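Local coordinates for YflH protein (Bacillus subtilis, PDB 3D0W), which is of unknown function but belongs to the DUF3243 family and forms an all-helical, two-chain assembly, at residues Asp28-Phe32 against Asn72-Leu78. Numbering follows the deposited sequence.
Sequences DFEEF and NGEEMLL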
loop_
_atom_site.group_PDB
_atom_site.type_symbol
_atom_site.label_atom_id
_atom_site.label_comp_id
_atom_site.label_asym_id
_atom_site.label_seq_id
_atom_site.Cartn_x
_atom_site.Cartn_y
_atom_site.Cartn_z
ATOM N N ASP A 28 12.999 -8.455 -1.774
ATOM C CA ASP A 28 12.347 -8.048 -0.537
ATOM C C ASP A 28 10.831 -8.133 -0.707
ATOM O O ASP A 28 10.120 -8.571 0.198
ATOM C CB ASP A 28 12.746 -6.617 -0.159
ATOM C CG ASP A 28 13.951 -6.564 0.768
ATOM O OD1 ASP A 28 14.589 -7.619 0.994
ATOM O OD2 ASP A 28 14.259 -5.462 1.269
ATOM N N PHE A 29 10.335 -7.717 -1.868
ATOM C CA PHE A 29 8.897 -7.780 -2.104
ATOM C C PHE A 29 8.455 -9.232 -2.185
ATOM O O PHE A 29 7.425 -9.611 -1.625
ATOM C CB PHE A 29 8.508 -7.069 -3.399
ATOM C CG PHE A 29 7.039 -7.172 -3.710
ATOM C CD1 PHE A 29 6.112 -6.422 -2.995
ATOM C CD2 PHE A 29 6.578 -8.083 -4.658
ATOM C CE1 PHE A 29 4.733 -6.582 -3.216
ATOM C CE2 PHE A 29 5.211 -8.253 -4.887
ATOM C CZ PHE A 29 4.286 -7.505 -4.167
ATOM N N GLU A 30 9.234 -10.050 -2.887
ATOM C CA GLU A 30 8.905 -11.461 -3.028
ATOM C C GLU A 30 8.803 -12.128 -1.670
ATOM O O GLU A 30 7.917 -12.955 -1.444
ATOM C CB GLU A 30 9.954 -12.177 -3.887
ATOM C CG GLU A 30 9.847 -11.856 -5.367
ATOM C CD GLU A 30 8.441 -12.066 -5.910
ATOM O OE1 GLU A 30 7.861 -13.157 -5.689
ATOM O OE2 GLU A 30 7.916 -11.140 -6.564
ATOM N N GLU A 31 9.707 -11.764 -0.764
ATOM C CA GLU A 31 9.702 -12.330 0.578
ATOM C C GLU A 31 8.486 -11.817 1.341
ATOM O O GLU A 31 7.821 -12.575 2.046
ATOM C CB GLU A 31 10.976 -11.950 1.338
ATOM C CG GLU A 31 12.263 -12.525 0.761
ATOM C CD GLU A 31 13.457 -12.300 1.681
ATOM O OE1 GLU A 31 13.711 -11.138 2.068
ATOM O OE2 GLU A 31 14.144 -13.289 2.018
ATOM N N PHE A 32 8.208 -10.524 1.201
ATOM C CA PHE A 32 7.063 -9.899 1.859
ATOM C C PHE A 32 5.794 -10.630 1.423
ATOM O O PHE A 32 4.987 -11.059 2.244
ATOM C CB PHE A 32 6.981 -8.422 1.458
ATOM C CG PHE A 32 5.655 -7.781 1.759
ATOM C CD1 PHE A 32 5.233 -7.602 3.072
ATOM C CD2 PHE A 32 4.823 -7.363 0.724
ATOM C CE1 PHE A 32 4.001 -7.014 3.351
ATOM C CE2 PHE A 32 3.590 -6.776 0.993
ATOM C CZ PHE A 32 3.179 -6.601 2.313
ATOM N N ASN A 72 10.169 -3.763 6.923
ATOM C CA ASN A 72 10.556 -3.286 5.604
ATOM C C ASN A 72 9.579 -2.215 5.113
ATOM O O ASN A 72 8.537 -1.991 5.734
ATOM C CB ASN A 72 10.615 -4.455 4.608
ATOM C CG ASN A 72 9.347 -5.296 4.607
ATOM O OD1 ASN A 72 8.234 -4.784 4.435
ATOM N ND2 ASN A 72 9.513 -6.604 4.789
ATOM N N GLY A 73 9.936 -1.554 4.014
ATOM C CA GLY A 73 9.099 -0.505 3.446
ATOM C C GLY A 73 7.680 -0.945 3.135
ATOM O O GLY A 73 6.741 -0.160 3.271
ATOM N N GLU A 74 7.523 -2.194 2.704
ATOM C CA GLU A 74 6.210 -2.727 2.384
ATOM C C GLU A 74 5.318 -2.675 3.624
ATOM O O GLU A 74 4.199 -2.142 3.596
ATOM C CB GLU A 74 6.318 -4.183 1.899
ATOM C CG GLU A 74 6.790 -4.349 0.454
ATOM C CD GLU A 74 8.302 -4.286 0.284
ATOM O OE1 GLU A 74 9.018 -3.947 1.256
ATOM O OE2 GLU A 74 8.774 -4.574 -0.836
ATOM N N GLU A 75 5.831 -3.218 4.719
ATOM C CA GLU A 75 5.083 -3.267 5.967
ATOM C C GLU A 75 4.841 -1.896 6.575
ATOM O O GLU A 75 3.799 -1.654 7.193
ATOM C CB GLU A 75 5.810 -4.178 6.949
ATOM C CG GLU A 75 5.698 -5.644 6.545
ATOM C CD GLU A 75 6.633 -6.553 7.326
ATOM O OE1 GLU A 75 7.110 -6.148 8.411
ATOM O OE2 GLU A 75 6.876 -7.680 6.853
HETATM N N MSE A 76 5.806 -1.004 6.401
HETATM C CA MSE A 76 5.681 0.344 6.922
HETATM C C MSE A 76 4.530 1.053 6.202
HETATM O O MSE A 76 3.674 1.663 6.840
HETATM C CB MSE A 76 6.975 1.116 6.707
HETATM C CG MSE A 76 6.926 2.509 7.262
HETATM SE SE MSE A 76 6.702 2.498 9.188
HETATM C CE MSE A 76 8.257 3.562 9.595
ATOM N N LEU A 77 4.507 0.976 4.874
ATOM C CA LEU A 77 3.426 1.615 4.121
ATOM C C LEU A 77 2.072 1.009 4.507
ATOM O O LEU A 77 1.105 1.737 4.735
ATOM C CB LEU A 77 3.652 1.463 2.609
ATOM C CG LEU A 77 2.576 2.071 1.690
ATOM C CD1 LEU A 77 2.489 3.557 1.937
ATOM C CD2 LEU A 77 2.925 1.814 0.219
ATOM N N LEU A 78 1.993 -0.319 4.594
ATOM C CA LEU A 78 0.735 -0.961 4.947
ATOM C C LEU A 78 0.186 -0.504 6.284
ATOM O O LEU A 78 -1.009 -0.216 6.401
ATOM C CB LEU A 78 0.870 -2.484 4.983
ATOM C CG LEU A 78 0.649 -3.234 3.677
ATOM C CD1 LEU A 78 0.722 -4.739 3.949
ATOM C CD2 LEU A 78 -0.730 -2.853 3.094
#
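Phe32 reaches across from helix 23-48 and lays one ring face on the aliphatic part of Glu74. This is a CH-pi contact: Glu74 CB stands 3.6 Å from the centroid of the Phe32 ring, 7° off the ring normal. Apolar packing continues round the ring. Leu78 CD1 meets Phe32 CZ at the ring edge, 3.5 Å away, and Glu75 CG lies 3.9 Å from Phe32 CE1. With CG anti to the backbone N (chi1 164°), the Phe32 ring lies over Glu74 CB. Replacing Phe32 by an alanine is likely to open a gap between the helices and leave Glu74 CB and Leu78 CD1 without their ring partner.

The polar groups lie around this apolar centre. Glu74 bends at chi2, which brings OE2 within 3.6 Å of Phe29 CB, near the plane of the Phe29 ring. The carboxylate of Glu75 accepts from Gln71 N. Asn72 is the N-cap of helix 73-84: its OD1 takes a nearly straight bond from Glu75 N, 2.9 Å long.

Leu97 and Leu100 of helix 87-101 touch Leu78 and Phe29. Glu80 and Gly73 of the second subunit pack on Phe29 and Glu74. No hydrogen bond joins the two segments. The arrangement is helix-helix packing in an all-alpha fold, bordering the subunit interface, the axes of segments 28-32 and 73-78 inclined at 59°.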